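Local coordinates for protein catechol 2,3-dioxygenase (Pseudomonas sp. KL28, PDB 3HPY) that probably catalyses the oxygen-dependent extradiol ring cleavage of catechol and related catechols at an active-site iron, at residues Asn240-Pro245 / Tyr257-Ser262; Ile147-Leu152 / Cys217-Glu222; Ala77-Leu82 / Leu120-Thr125; Val6-His11 / Gly70-Asp75; Cys155-Pro160 / Ile203-Tyr208. One frame throughout, in Å; residues are numbered along the deposited sequence.

Overall arrangement
From the N terminus, contact 4 closes the first loop by joining strands 6-7 and 9-16 to strand 65-73. Contact 3 follows in series, holding helix 76-89 against the end of strand 117-121; the two touch, their centres about 8 Å apart. In the iron-binding half of the chain, contact 2 closes the long loop between residues 147-152 and 217-222, and contact 5 is nested within it; both use strand 151-159. Contact 1 comes last, as a short antiparallel pair beside the 4-methylcatechol. The two halves meet where Leu-152 of contact 2 packs on His-11 of contact 4, and where Ile-203 of contact 5 meets Phe-71 of contact 4.

Contact 1. Residues Asn240-Pro245 / Tyr257-Ser262; sequences NVDIGP and YAWDPS. With MCT (4-methylcatechol), chain J.
Tyr-257 O faces the backbone N-H groups of both Asp-242 and Ile-243, a classic beta bulge at the end of a short antiparallel pair. Ile-243 N donates to Tyr-257 O at 3.3 Å; the approach of Asp-242 N is modelled implausibly short and is doubtful. Val-241 and Ala-258 form a non-hydrogen-bonded pair. Around the bulge, Tyr-257 N donates to Ile-243 O at 3.1 Å, and Trp-259 N to Asn-240 O at 2.8 Å. The backbone sets Asp-242 CB over the face of the Trp-259 six-membered ring, 3.8 Å from its centroid. With CG anti to the backbone N (chi1 -174°), the carboxylate is laid along the indole, Asp-242 CG 3.4 Å from Trp-259 CH2 and the planes 25° apart; OD2 forms a salt bridge with Arg-265 of strand 265-270. Ile-243 turns its CG2 branch to Tyr-257, meeting CB at 3.5 Å. The Tyr-257 side chain then leads away from the pair, its ring meeting that of the iron ligand His-216, into the extradiol dioxygenase active site. There its OH is held by His-248 NE2 and the bound 4-methylcatechol: Tyr-257 OH donates to O3 of the ligand, 2.7 Å away in the plane of the phenol ring.

Contact 2. Residues Ile147-Leu152 / Cys217-Glu222; sequences IAPIQL and CSFLLE
Ile-150 N gives Leu-220 O an almost straight backbone bond of 2.8 Å (174° at the hydrogen), and Leu-220 N returns one of 3.0 Å to Gln-151 O, where the start of strand 151-159 meets the end of strand 213-220. Next to them Leu-152 and Phe-219 form an antiparallel non-hydrogen-bonded pair, CA atoms 4.8 Å apart. The touching parts run 120° apart, and residues 147-150 bend across residues 219-222. Gln-151 N is buried without a partner. The ring of Pro-149 and the side chain of Phe-219 run alongside each other, CB to CB at 3.4 Å. Gln-151 and Leu-220 also point the same way: CG of Gln-151, placed between its backbone N and carbonyl carbon (chi1 60°), lies 3.6 Å from Leu-220 CD2, and the amide NE2 goes on to Asp-153 OD1. Ile-150 crosses Glu-222 at about a right angle, CD1 on CG at 3.6 Å. His-274 of the third subunit packs on Ile-150, Gln-151 and Leu-220. Leu-221 CD1 touches both Pro-149 CB and Ile-147 CG2, each at 4.1 Å. Ser-218 OG bonds Glu-267 OE1, a second-shell tie to an iron ligand. Strand 265-270 and helix 224-236 both pack on Ile-147 and Leu-221.

Contact 3. Residues Ala77-Leu82 / Leu120-Thr125; sequences ATLEKL and LYAEKT
Leu-79, on helix 76-89, reaches across to the backbone of Leu-120 and Ala-122 at the end of strand 117-121. From CB the chain runs straight out, CG lying anti to the backbone N (chi1 -169°), and at CG it forks over the strand. The CD1 branch settles on the peptide between Leu-120 and Tyr-121: it lies 3.2 Å from Leu-120 O, 3.7 Å from Tyr-121 CA and 3.9 Å from Leu-120 CB. The other branch continues past the strand end, Leu-79 CD2 lying 4.0 Å from Ala-122 N and 4.3 Å from Ala-122 CB. Ala-122 N is buried by the contact and has no polar partner in the model. Nearly one turn on, Leu-82 adds a second, lighter touch, its CB 4.1 Å from Leu-120 CD2. Leu-79 also touches Val-108 of strand 107-111 and Leu-82 touches Val-73 of strand 65-73, so the helix leucines reach the strands flanking 117-121. The contact is van der Waals packing of leucine side chains on side chain and backbone. Tyr-121, next along the strand, points away from the helix; its ring meets that of His-11 with planes about 10° apart, and its OH takes a weak bond from Lys-124 NZ. Helix 76-89 follows strand 65-73 and covers one face of the sheet that holds 117-121, the packing shown by the beta-alpha-beta-beta-beta modules of the VOC fold.

Contact 4. Residues Val6-His11 / Gly70-Asp75; sequences VLRPGH and GFKVLD
Arg-8 and Lys-72 lie side by side and point the same way, the Lys-72 chain fully extended beside the bent arginine. One face of the guanidinium is laid over the lysine, with Arg-8 NH2 3.4 Å from Lys-72 CD. Their charged ends, Arg-8 NH2 and Lys-72 NZ, come within 3.8 Å of each other because they share anions: both form salt bridges with Asp-52 and with Asp-278 of the third subunit, whose Tyr-276 adds a cation-pi contact to Arg-8. Phe-71 is crossed obliquely by two side chains. Val-6 CG1 meets its CB at 3.6 Å and Pro-9 CG its CE1 at 4.0 Å, while Arg-8 O lies at the ring edge, near its plane. Leu-7 crosses Leu-74 in similar fashion, CD2 to CD1 at 4.1 Å. The His-11 side chain, with CG between the backbone N and the carbonyl carbon (chi1 60°), folds back over Gly-70, CD2 3.3 Å from Gly-70 N and NE2 3.6 Å from its CA; glycine has no CB to obstruct the ring. ND1 bonds Lys-124 NZ. Gly-10 N and His-11 N both bond Gly-70 O, and Gly-70 N returns a 2.8 Å bond to His-11 O. Leu-7 N bonds Lys-72 O and Lys-72 N bonds Arg-8 O. Two classic beta bulges result: Leu-7 and Arg-8 face Lys-72 where the chain turns the corner between strands 6-7 and 9-16, and Gly-10 and His-11 face Gly-70 where strands 9-16 and 65-73 pair antiparallel in the sheet of the N-terminal VOC domain.

Contact 5. Residues Cys155-Pro160 / Ile203-Tyr208; sequences CLLYGP and IAFVEY
Tyr-158, Tyr-208 and Val-206 bury the most surface here, clustered at one end of two parallel strands. Val-206 CB sits over one face of the Tyr-158 ring, 3.6 Å from its centroid. The edge of that same ring is directed at the face of Tyr-208 in a T-shaped pair, centroids 5.2 Å apart and planes at 71°. Tyr-208 CG stands anti to the backbone N (chi1 -165°), which turns its ring toward Tyr-158, face to that ring's edge. On the other face of the sheet Leu-157 CD2 lies over the Phe-205 ring, 4.0 Å from its centroid, and presses closely on Ile-203 CD1 at 3.4 Å. The ladder is regular as far as Leu-157: Ala-204 N bonds Cys-155 O, Leu-157 N bonds Ala-204 O at 3.0 Å, and Val-206 N bonds Leu-157 O; beyond it Gly-159 N makes only a weak bond to Val-206 O. Leu-156, on the tyrosine face, packs its CD2 on Val-206 CG2 at 3.5 Å and touches the bound 4-methylcatechol. Parallel pairing of strands 151-159 and 203-207, with helix 162-171 and two strands between them in the chain, is typical of the glyoxalase-like fold of extradiol dioxygenases, here in the pocket wall.

Contact 1. Residues Asn240-Pro245 / Tyr257-Ser262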
# COMPACT_ATOMS: atom_id res chain seq x y z
N ASN C 240 -1.58 13.90 20.55
CA ASN C 240 -1.39 15.13 19.80
C ASN C 240 -0.39 14.91 18.67
O ASN C 240 0.74 14.48 18.90
CB ASN C 240 -0.88 16.25 20.72
CG ASN C 240 -1.93 16.72 21.70
OD1 ASN C 240 -1.64 17.49 22.62
ND2 ASN C 240 -3.17 16.27 21.50
N VAL C 241 -0.84 15.20 17.46
CA VAL C 241 -0.03 15.05 16.26
C VAL C 241 0.45 16.41 15.78
O VAL C 241 -0.33 17.34 15.67
CB VAL C 241 -0.85 14.39 15.13
CG1 VAL C 241 -0.01 14.27 13.89
CG2 VAL C 241 -1.34 13.01 15.58
N ASP C 242 1.75 16.50 15.51
CA ASP C 242 2.38 17.73 15.04
C ASP C 242 2.10 17.95 13.54
O ASP C 242 1.44 18.90 13.15
CB ASP C 242 3.88 17.65 15.30
CG ASP C 242 4.61 18.94 14.97
OD1 ASP C 242 3.94 19.93 14.62
OD2 ASP C 242 5.85 18.95 15.08
N ILE C 243 2.62 17.05 12.71
CA ILE C 243 2.39 17.14 11.27
C ILE C 243 1.81 15.79 10.83
O ILE C 243 2.43 14.75 11.03
CB ILE C 243 3.70 17.46 10.50
CG1 ILE C 243 3.41 17.67 9.02
CG2 ILE C 243 4.70 16.32 10.66
CD1 ILE C 243 2.50 18.86 8.74
N GLY C 244 0.60 15.83 10.27
CA GLY C 244 -0.09 14.62 9.83
C GLY C 244 0.70 13.76 8.87
O GLY C 244 1.86 14.09 8.58
N PRO C 245 0.11 12.67 8.35
CA PRO C 245 0.83 11.79 7.41
C PRO C 245 1.24 12.52 6.14
O PRO C 245 0.41 13.11 5.44
CB PRO C 245 -0.18 10.68 7.14
CG PRO C 245 -1.48 11.35 7.32
CD PRO C 245 -1.27 12.20 8.54
N TYR C 257 4.60 13.33 12.70
CA TYR C 257 5.18 13.82 13.94
C TYR C 257 4.08 13.90 14.99
O TYR C 257 3.03 14.51 14.75
CB TYR C 257 5.81 15.20 13.78
CG TYR C 257 7.17 15.25 13.12
CD1 TYR C 257 7.97 14.11 13.02
CD2 TYR C 257 7.67 16.45 12.61
CE1 TYR C 257 9.23 14.16 12.42
CE2 TYR C 257 8.92 16.52 12.01
CZ TYR C 257 9.69 15.38 11.91
OH TYR C 257 10.92 15.46 11.29
N ALA C 258 4.33 13.31 16.15
CA ALA C 258 3.37 13.32 17.24
C ALA C 258 4.10 13.62 18.53
O ALA C 258 5.33 13.65 18.56
CB ALA C 258 2.66 11.98 17.33
N TRP C 259 3.34 13.82 19.60
CA TRP C 259 3.96 14.11 20.89
C TRP C 259 3.64 13.05 21.90
O TRP C 259 2.54 12.49 21.90
CB TRP C 259 3.49 15.46 21.42
CG TRP C 259 4.24 16.59 20.85
CD1 TRP C 259 5.55 16.90 21.08
CD2 TRP C 259 3.76 17.53 19.89
NE1 TRP C 259 5.92 17.99 20.31
CE2 TRP C 259 4.83 18.39 19.58
CE3 TRP C 259 2.52 17.74 19.27
CZ2 TRP C 259 4.71 19.44 18.66
CZ3 TRP C 259 2.39 18.78 18.36
CH2 TRP C 259 3.48 19.62 18.07
N ASP C 260 4.58 12.75 22.78
CA ASP C 260 4.24 11.78 23.78
C ASP C 260 3.65 12.57 24.96
O ASP C 260 3.75 13.80 25.02
CB ASP C 260 5.45 10.88 24.10
CG ASP C 260 6.38 11.46 25.14
OD1 ASP C 260 6.38 12.68 25.38
OD2 ASP C 260 7.15 10.64 25.72
N PRO C 261 2.96 11.88 25.88
CA PRO C 261 2.31 12.45 27.07
C PRO C 261 3.07 13.53 27.84
O PRO C 261 2.45 14.35 28.53
CB PRO C 261 2.02 11.22 27.93
CG PRO C 261 1.83 10.14 26.91
CD PRO C 261 2.92 10.41 25.92
N SER C 262 4.39 13.54 27.74
CA SER C 262 5.21 14.54 28.43
C SER C 262 5.66 15.64 27.48
O SER C 262 6.31 16.59 27.89
CB SER C 262 6.45 13.89 29.05
OG SER C 262 6.11 12.82 29.91
C1 MCT J . 13.53 15.63 8.11
C2 MCT J . 13.31 15.41 9.48
C3 MCT J . 13.31 14.09 9.98
O3 MCT J . 13.11 13.87 11.28
C4 MCT J . 13.53 12.99 9.11
O4 MCT J . 13.53 11.72 9.60
C5 MCT J . 13.75 13.21 7.72
C6 MCT J . 13.75 14.54 7.23
C MCT J . 13.52 17.03 7.58

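Contact 2. Residues Ile147-Leu152 / Cys217-Glu222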
# COMPACT_ATOMS: atom_id res chain seq x y z
N ILE C 147 1.17 0.78 17.45
CA ILE C 147 1.85 1.12 16.20
C ILE C 147 2.91 0.07 15.87
O ILE C 147 3.05 -0.36 14.72
CB ILE C 147 2.48 2.52 16.32
CG1 ILE C 147 1.38 3.52 16.70
CG2 ILE C 147 3.13 2.93 15.00
CD1 ILE C 147 1.88 4.93 16.94
N ALA C 148 3.65 -0.33 16.90
CA ALA C 148 4.69 -1.36 16.83
C ALA C 148 5.75 -1.14 15.75
O ALA C 148 5.83 -1.90 14.79
CB ALA C 148 4.03 -2.73 16.65
N PRO C 149 6.62 -0.13 15.92
CA PRO C 149 7.66 0.11 14.91
C PRO C 149 8.69 -1.02 14.85
O PRO C 149 8.74 -1.86 15.75
CB PRO C 149 8.24 1.44 15.35
CG PRO C 149 8.13 1.37 16.85
CD PRO C 149 6.74 0.81 17.05
N ILE C 150 9.51 -1.00 13.80
CA ILE C 150 10.52 -2.03 13.55
C ILE C 150 11.92 -1.77 14.12
O ILE C 150 12.64 -2.71 14.42
CB ILE C 150 10.64 -2.30 12.03
CG1 ILE C 150 9.43 -3.11 11.55
CG2 ILE C 150 11.92 -3.06 11.71
CD1 ILE C 150 8.11 -2.37 11.65
N GLN C 151 12.32 -0.51 14.24
CA GLN C 151 13.63 -0.18 14.80
C GLN C 151 13.74 1.30 15.17
O GLN C 151 12.96 2.12 14.69
CB GLN C 151 14.77 -0.50 13.81
CG GLN C 151 14.71 0.24 12.48
CD GLN C 151 15.96 0.06 11.63
OE1 GLN C 151 16.56 -1.02 11.59
NE2 GLN C 151 16.35 1.12 10.92
N LEU C 152 14.69 1.61 16.05
CA LEU C 152 14.97 2.99 16.42
C LEU C 152 15.78 3.42 15.19
O LEU C 152 16.91 2.99 15.02
CB LEU C 152 15.83 3.05 17.69
CG LEU C 152 16.46 4.40 18.07
CD1 LEU C 152 15.36 5.34 18.54
CD2 LEU C 152 17.52 4.21 19.17
N CYS C 217 12.87 11.56 18.38
CA CYS C 217 13.53 10.27 18.18
C CYS C 217 12.63 9.63 17.12
O CYS C 217 11.41 9.81 17.15
CB CYS C 217 13.50 9.42 19.45
SG CYS C 217 14.83 9.78 20.64
N SER C 218 13.21 8.89 16.17
CA SER C 218 12.40 8.30 15.12
C SER C 218 12.35 6.78 15.06
O SER C 218 13.35 6.10 15.30
CB SER C 218 12.84 8.83 13.76
OG SER C 218 12.04 8.26 12.74
N PHE C 219 11.18 6.27 14.70
CA PHE C 219 10.94 4.84 14.59
C PHE C 219 10.56 4.44 13.17
O PHE C 219 9.77 5.12 12.51
CB PHE C 219 9.84 4.43 15.59
CG PHE C 219 10.21 4.70 17.02
CD1 PHE C 219 10.07 5.97 17.57
CD2 PHE C 219 10.72 3.68 17.82
CE1 PHE C 219 10.44 6.23 18.88
CE2 PHE C 219 11.11 3.92 19.14
CZ PHE C 219 10.97 5.20 19.67
N LEU C 220 11.14 3.34 12.71
CA LEU C 220 10.89 2.87 11.35
C LEU C 220 9.61 2.07 11.22
O LEU C 220 9.28 1.26 12.09
CB LEU C 220 12.08 2.03 10.88
CG LEU C 220 12.07 1.53 9.42
CD1 LEU C 220 12.05 2.71 8.47
CD2 LEU C 220 13.30 0.66 9.16
N LEU C 221 8.87 2.31 10.14
CA LEU C 221 7.64 1.58 9.84
C LEU C 221 7.86 0.78 8.56
O LEU C 221 8.78 1.08 7.79
CB LEU C 221 6.47 2.54 9.66
CG LEU C 221 5.39 2.51 10.75
CD1 LEU C 221 6.04 2.63 12.11
CD2 LEU C 221 4.36 3.63 10.54
N GLU C 222 7.02 -0.22 8.33
CA GLU C 222 7.14 -1.10 7.16
C GLU C 222 6.64 -0.55 5.84
O GLU C 222 7.26 -0.76 4.80
CB GLU C 222 6.42 -2.42 7.44
CG GLU C 222 7.16 -3.36 8.36
CD GLU C 222 8.16 -4.23 7.62
OE1 GLU C 222 7.79 -5.36 7.24
OE2 GLU C 222 9.30 -3.78 7.41

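Contact 3. Residues Ala77-Leu82 / Leu120-Thr125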
# COMPACT_ATOMS: atom_id res chain seq x y z
N ALA C 77 36.99 -4.07 20.46
CA ALA C 77 38.19 -3.52 19.84
C ALA C 77 37.88 -2.20 19.15
O ALA C 77 38.66 -1.25 19.21
CB ALA C 77 38.76 -4.52 18.82
N THR C 78 36.72 -2.13 18.49
CA THR C 78 36.32 -0.92 17.80
C THR C 78 36.03 0.16 18.83
O THR C 78 36.43 1.32 18.66
CB THR C 78 35.04 -1.17 16.97
OG1 THR C 78 35.23 -2.34 16.17
CG2 THR C 78 34.76 0.02 16.05
N LEU C 79 35.35 -0.23 19.90
CA LEU C 79 34.99 0.69 20.98
C LEU C 79 36.24 1.41 21.50
O LEU C 79 36.30 2.64 21.52
CB LEU C 79 34.32 -0.07 22.12
CG LEU C 79 33.64 0.76 23.21
CD1 LEU C 79 32.54 1.60 22.59
CD2 LEU C 79 33.06 -0.16 24.29
N GLU C 80 37.24 0.63 21.92
CA GLU C 80 38.49 1.19 22.43
C GLU C 80 39.09 2.11 21.38
O GLU C 80 39.51 3.23 21.67
CB GLU C 80 39.48 0.07 22.75
CG GLU C 80 38.99 -0.96 23.75
CD GLU C 80 38.61 -0.34 25.08
OE1 GLU C 80 39.11 0.76 25.39
OE2 GLU C 80 37.80 -0.96 25.81
N LYS C 81 39.12 1.62 20.15
CA LYS C 81 39.66 2.35 19.01
C LYS C 81 39.02 3.74 18.88
O LYS C 81 39.72 4.75 18.76
CB LYS C 81 39.43 1.51 17.76
CG LYS C 81 40.35 1.82 16.60
CD LYS C 81 39.82 2.94 15.74
CE LYS C 81 40.67 3.09 14.49
NZ LYS C 81 40.19 4.21 13.63
N LEU C 82 37.69 3.79 18.93
CA LEU C 82 36.99 5.06 18.81
C LEU C 82 37.18 5.97 20.03
O LEU C 82 37.33 7.18 19.88
CB LEU C 82 35.50 4.80 18.55
CG LEU C 82 35.34 4.20 17.15
CD1 LEU C 82 33.97 3.57 16.99
CD2 LEU C 82 35.57 5.29 16.12
N LEU C 120 28.71 5.38 23.07
CA LEU C 120 29.19 4.35 22.15
C LEU C 120 29.41 3.09 22.99
O LEU C 120 30.08 3.13 24.02
CB LEU C 120 30.51 4.78 21.51
CG LEU C 120 30.52 5.37 20.09
CD1 LEU C 120 29.39 6.36 19.89
CD2 LEU C 120 31.85 6.04 19.86
N TYR C 121 28.81 1.97 22.57
CA TYR C 121 28.98 0.72 23.29
C TYR C 121 29.06 -0.42 22.30
O TYR C 121 28.59 -0.31 21.17
CB TYR C 121 27.79 0.47 24.23
CG TYR C 121 26.47 0.24 23.52
CD1 TYR C 121 25.72 1.31 23.04
CD2 TYR C 121 25.97 -1.05 23.34
CE1 TYR C 121 24.49 1.11 22.41
CE2 TYR C 121 24.74 -1.27 22.71
CZ TYR C 121 24.01 -0.18 22.25
OH TYR C 121 22.77 -0.40 21.68
N ALA C 122 29.66 -1.52 22.74
CA ALA C 122 29.79 -2.69 21.88
C ALA C 122 29.02 -3.87 22.42
O ALA C 122 28.83 -4.87 21.73
CB ALA C 122 31.27 -3.06 21.74
N GLU C 123 28.55 -3.77 23.66
CA GLU C 123 27.84 -4.88 24.26
C GLU C 123 26.44 -4.56 24.77
O GLU C 123 26.18 -3.50 25.34
CB GLU C 123 28.68 -5.49 25.38
CG GLU C 123 29.98 -6.13 24.90
CD GLU C 123 30.81 -6.68 26.06
OE1 GLU C 123 30.29 -7.53 26.81
OE2 GLU C 123 31.99 -6.27 26.20
N LYS C 124 25.54 -5.51 24.54
CA LYS C 124 24.16 -5.43 24.96
C LYS C 124 23.52 -6.77 24.63
O LYS C 124 23.51 -7.21 23.48
CB LYS C 124 23.43 -4.30 24.22
CG LYS C 124 21.96 -4.19 24.59
CD LYS C 124 21.31 -2.94 24.01
CE LYS C 124 21.66 -1.68 24.80
NZ LYS C 124 20.88 -0.50 24.31
N THR C 125 22.99 -7.41 25.66
CA THR C 125 22.37 -8.72 25.52
C THR C 125 21.37 -8.83 24.37
O THR C 125 20.53 -7.96 24.17
CB THR C 125 21.66 -9.11 26.83
OG1 THR C 125 22.60 -9.07 27.91
CG2 THR C 125 21.08 -10.51 26.73

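Contact 4. Residues Val6-His11 / Gly70-Asp75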
# COMPACT_ATOMS: atom_id res chain seq x y z
N VAL C 6 30.95 2.32 13.75
CA VAL C 6 29.64 2.63 14.33
C VAL C 6 28.59 1.99 13.42
O VAL C 6 28.46 2.35 12.25
CB VAL C 6 29.41 4.15 14.38
CG1 VAL C 6 28.07 4.45 15.03
CG2 VAL C 6 30.55 4.81 15.16
N LEU C 7 27.84 1.04 13.97
CA LEU C 7 26.85 0.32 13.19
C LEU C 7 25.48 0.96 13.07
O LEU C 7 24.96 1.14 11.96
CB LEU C 7 26.67 -1.09 13.76
CG LEU C 7 27.90 -2.00 13.85
CD1 LEU C 7 27.51 -3.35 14.43
CD2 LEU C 7 28.52 -2.16 12.46
N ARG C 8 24.89 1.31 14.20
CA ARG C 8 23.53 1.84 14.21
C ARG C 8 23.18 2.55 15.52
O ARG C 8 23.93 2.47 16.50
CB ARG C 8 22.55 0.67 14.02
CG ARG C 8 22.92 -0.61 14.85
CD ARG C 8 21.67 -1.40 15.30
NE ARG C 8 21.85 -2.48 16.29
CZ ARG C 8 22.72 -3.50 16.20
NH1 ARG C 8 23.54 -3.60 15.17
NH2 ARG C 8 22.73 -4.45 17.13
N PRO C 9 22.06 3.29 15.53
CA PRO C 9 21.66 3.96 16.77
C PRO C 9 21.33 2.81 17.72
O PRO C 9 20.61 1.89 17.33
CB PRO C 9 20.40 4.71 16.36
CG PRO C 9 20.65 5.06 14.93
CD PRO C 9 21.37 3.86 14.36
N GLY C 10 21.87 2.85 18.94
CA GLY C 10 21.62 1.76 19.88
C GLY C 10 20.51 2.02 20.89
O GLY C 10 19.74 1.11 21.21
N HIS C 11 20.42 3.25 21.39
CA HIS C 11 19.39 3.56 22.37
C HIS C 11 19.23 5.06 22.62
O HIS C 11 20.15 5.84 22.39
CB HIS C 11 19.70 2.82 23.68
CG HIS C 11 21.02 3.18 24.29
ND1 HIS C 11 21.78 2.28 25.00
CD2 HIS C 11 21.70 4.36 24.32
CE1 HIS C 11 22.87 2.88 25.44
NE2 HIS C 11 22.84 4.14 25.05
N GLY C 70 22.84 6.76 22.33
CA GLY C 70 23.96 5.87 22.07
C GLY C 70 23.98 5.14 20.75
O GLY C 70 22.94 4.94 20.11
N PHE C 71 25.17 4.73 20.34
CA PHE C 71 25.39 4.00 19.09
C PHE C 71 26.15 2.71 19.35
O PHE C 71 27.20 2.72 20.00
CB PHE C 71 26.22 4.84 18.13
CG PHE C 71 25.49 6.02 17.54
CD1 PHE C 71 24.71 5.86 16.41
CD2 PHE C 71 25.64 7.29 18.09
CE1 PHE C 71 24.10 6.95 15.82
CE2 PHE C 71 25.03 8.40 17.49
CZ PHE C 71 24.26 8.23 16.36
N LYS C 72 25.65 1.59 18.84
CA LYS C 72 26.37 0.33 19.02
C LYS C 72 27.48 0.28 17.97
O LYS C 72 27.27 0.72 16.84
CB LYS C 72 25.44 -0.87 18.85
CG LYS C 72 26.17 -2.19 19.05
CD LYS C 72 25.24 -3.36 19.22
CE LYS C 72 26.03 -4.64 19.37
NZ LYS C 72 25.15 -5.78 19.74
N VAL C 73 28.66 -0.20 18.36
CA VAL C 73 29.78 -0.31 17.41
C VAL C 73 30.05 -1.79 17.13
O VAL C 73 29.50 -2.66 17.80
CB VAL C 73 31.07 0.36 17.95
CG1 VAL C 73 30.78 1.81 18.34
CG2 VAL C 73 31.62 -0.42 19.14
N LEU C 74 30.91 -2.08 16.15
CA LEU C 74 31.17 -3.47 15.80
C LEU C 74 31.55 -4.38 16.97
O LEU C 74 30.89 -5.40 17.21
CB LEU C 74 32.24 -3.54 14.71
CG LEU C 74 32.39 -4.89 13.97
CD1 LEU C 74 31.07 -5.31 13.32
CD2 LEU C 74 33.46 -4.75 12.91
N ASP C 75 32.61 -4.02 17.69
CA ASP C 75 33.07 -4.83 18.83
C ASP C 75 33.88 -4.02 19.86
O ASP C 75 34.11 -2.82 19.69
CB ASP C 75 33.93 -6.00 18.32
CG ASP C 75 34.93 -5.57 17.26
OD1 ASP C 75 35.66 -4.58 17.51
OD2 ASP C 75 34.99 -6.20 16.19

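Contact 5. Residues Cys155-Pro160 / Ile203-Tyr208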
# COMPACT_ATOMS: atom_id res chain seq x y z
N CYS C 155 17.42 10.00 15.37
CA CYS C 155 16.89 11.08 16.20
C CYS C 155 17.40 12.36 15.57
O CYS C 155 18.37 12.34 14.80
CB CYS C 155 17.36 10.96 17.65
SG CYS C 155 19.09 11.43 17.95
N LEU C 156 16.75 13.47 15.87
CA LEU C 156 17.16 14.75 15.33
C LEU C 156 17.40 15.66 16.52
O LEU C 156 16.50 15.91 17.32
CB LEU C 156 16.07 15.31 14.42
CG LEU C 156 16.39 16.51 13.52
CD1 LEU C 156 15.25 16.73 12.54
CD2 LEU C 156 16.61 17.75 14.35
N LEU C 157 18.63 16.15 16.64
CA LEU C 157 19.01 17.02 17.74
C LEU C 157 19.14 18.47 17.30
O LEU C 157 19.48 18.76 16.16
CB LEU C 157 20.34 16.59 18.35
CG LEU C 157 20.49 15.16 18.86
CD1 LEU C 157 19.17 14.66 19.45
CD2 LEU C 157 20.96 14.28 17.73
N TYR C 158 18.86 19.36 18.25
CA TYR C 158 18.96 20.80 18.03
C TYR C 158 19.99 21.36 18.99
O TYR C 158 19.87 21.21 20.20
CB TYR C 158 17.62 21.47 18.29
CG TYR C 158 16.80 21.69 17.06
CD1 TYR C 158 16.39 20.61 16.27
CD2 TYR C 158 16.40 22.97 16.68
CE1 TYR C 158 15.59 20.81 15.14
CE2 TYR C 158 15.60 23.18 15.55
CZ TYR C 158 15.21 22.09 14.79
OH TYR C 158 14.41 22.27 13.68
N GLY C 159 21.00 22.01 18.45
CA GLY C 159 22.04 22.59 19.28
C GLY C 159 22.94 23.45 18.43
O GLY C 159 22.88 23.36 17.20
N PRO C 160 23.77 24.30 19.05
CA PRO C 160 24.70 25.19 18.35
C PRO C 160 25.92 24.48 17.75
O PRO C 160 26.22 23.34 18.10
CB PRO C 160 25.08 26.20 19.42
CG PRO C 160 25.03 25.37 20.68
CD PRO C 160 23.75 24.59 20.50
N ILE C 203 21.31 9.75 12.11
CA ILE C 203 21.16 10.87 13.02
C ILE C 203 21.23 12.19 12.24
O ILE C 203 21.86 12.26 11.18
CB ILE C 203 22.27 10.85 14.11
CG1 ILE C 203 21.94 11.85 15.22
CG2 ILE C 203 23.63 11.17 13.48
CD1 ILE C 203 22.80 11.67 16.48
N ALA C 204 20.55 13.22 12.75
CA ALA C 204 20.56 14.52 12.09
C ALA C 204 20.63 15.63 13.13
O ALA C 204 20.26 15.43 14.28
CB ALA C 204 19.31 14.70 11.23
N PHE C 205 21.12 16.79 12.71
CA PHE C 205 21.27 17.97 13.57
C PHE C 205 20.80 19.23 12.85
O PHE C 205 20.99 19.38 11.64
CB PHE C 205 22.74 18.20 13.98
CG PHE C 205 23.31 17.14 14.88
CD1 PHE C 205 23.89 15.99 14.36
CD2 PHE C 205 23.28 17.30 16.26
CE1 PHE C 205 24.43 15.02 15.19
CE2 PHE C 205 23.81 16.33 17.11
CZ PHE C 205 24.39 15.19 16.57
N VAL C 206 20.20 20.14 13.61
CA VAL C 206 19.74 21.39 13.05
C VAL C 206 20.31 22.52 13.90
O VAL C 206 20.25 22.47 15.13
CB VAL C 206 18.20 21.47 13.04
CG1 VAL C 206 17.75 22.78 12.44
CG2 VAL C 206 17.64 20.32 12.24
N GLU C 207 20.88 23.53 13.24
CA GLU C 207 21.49 24.67 13.94
C GLU C 207 20.48 25.32 14.86
O GLU C 207 19.39 25.68 14.44
CB GLU C 207 21.99 25.70 12.93
CG GLU C 207 22.88 26.79 13.52
CD GLU C 207 24.27 26.29 13.90
OE1 GLU C 207 24.95 25.69 13.03
OE2 GLU C 207 24.69 26.50 15.06
N TYR C 208 20.84 25.45 16.13
CA TYR C 208 19.94 26.04 17.11
C TYR C 208 20.73 26.69 18.25
O TYR C 208 21.68 26.12 18.76
CB TYR C 208 19.03 24.96 17.67
CG TYR C 208 17.83 25.48 18.41
CD1 TYR C 208 16.89 26.29 17.77
CD2 TYR C 208 17.61 25.15 19.75
CE1 TYR C 208 15.75 26.74 18.44
CE2 TYR C 208 16.49 25.59 20.43
CZ TYR C 208 15.56 26.38 19.77
OH TYR C 208 14.44 26.82 20.44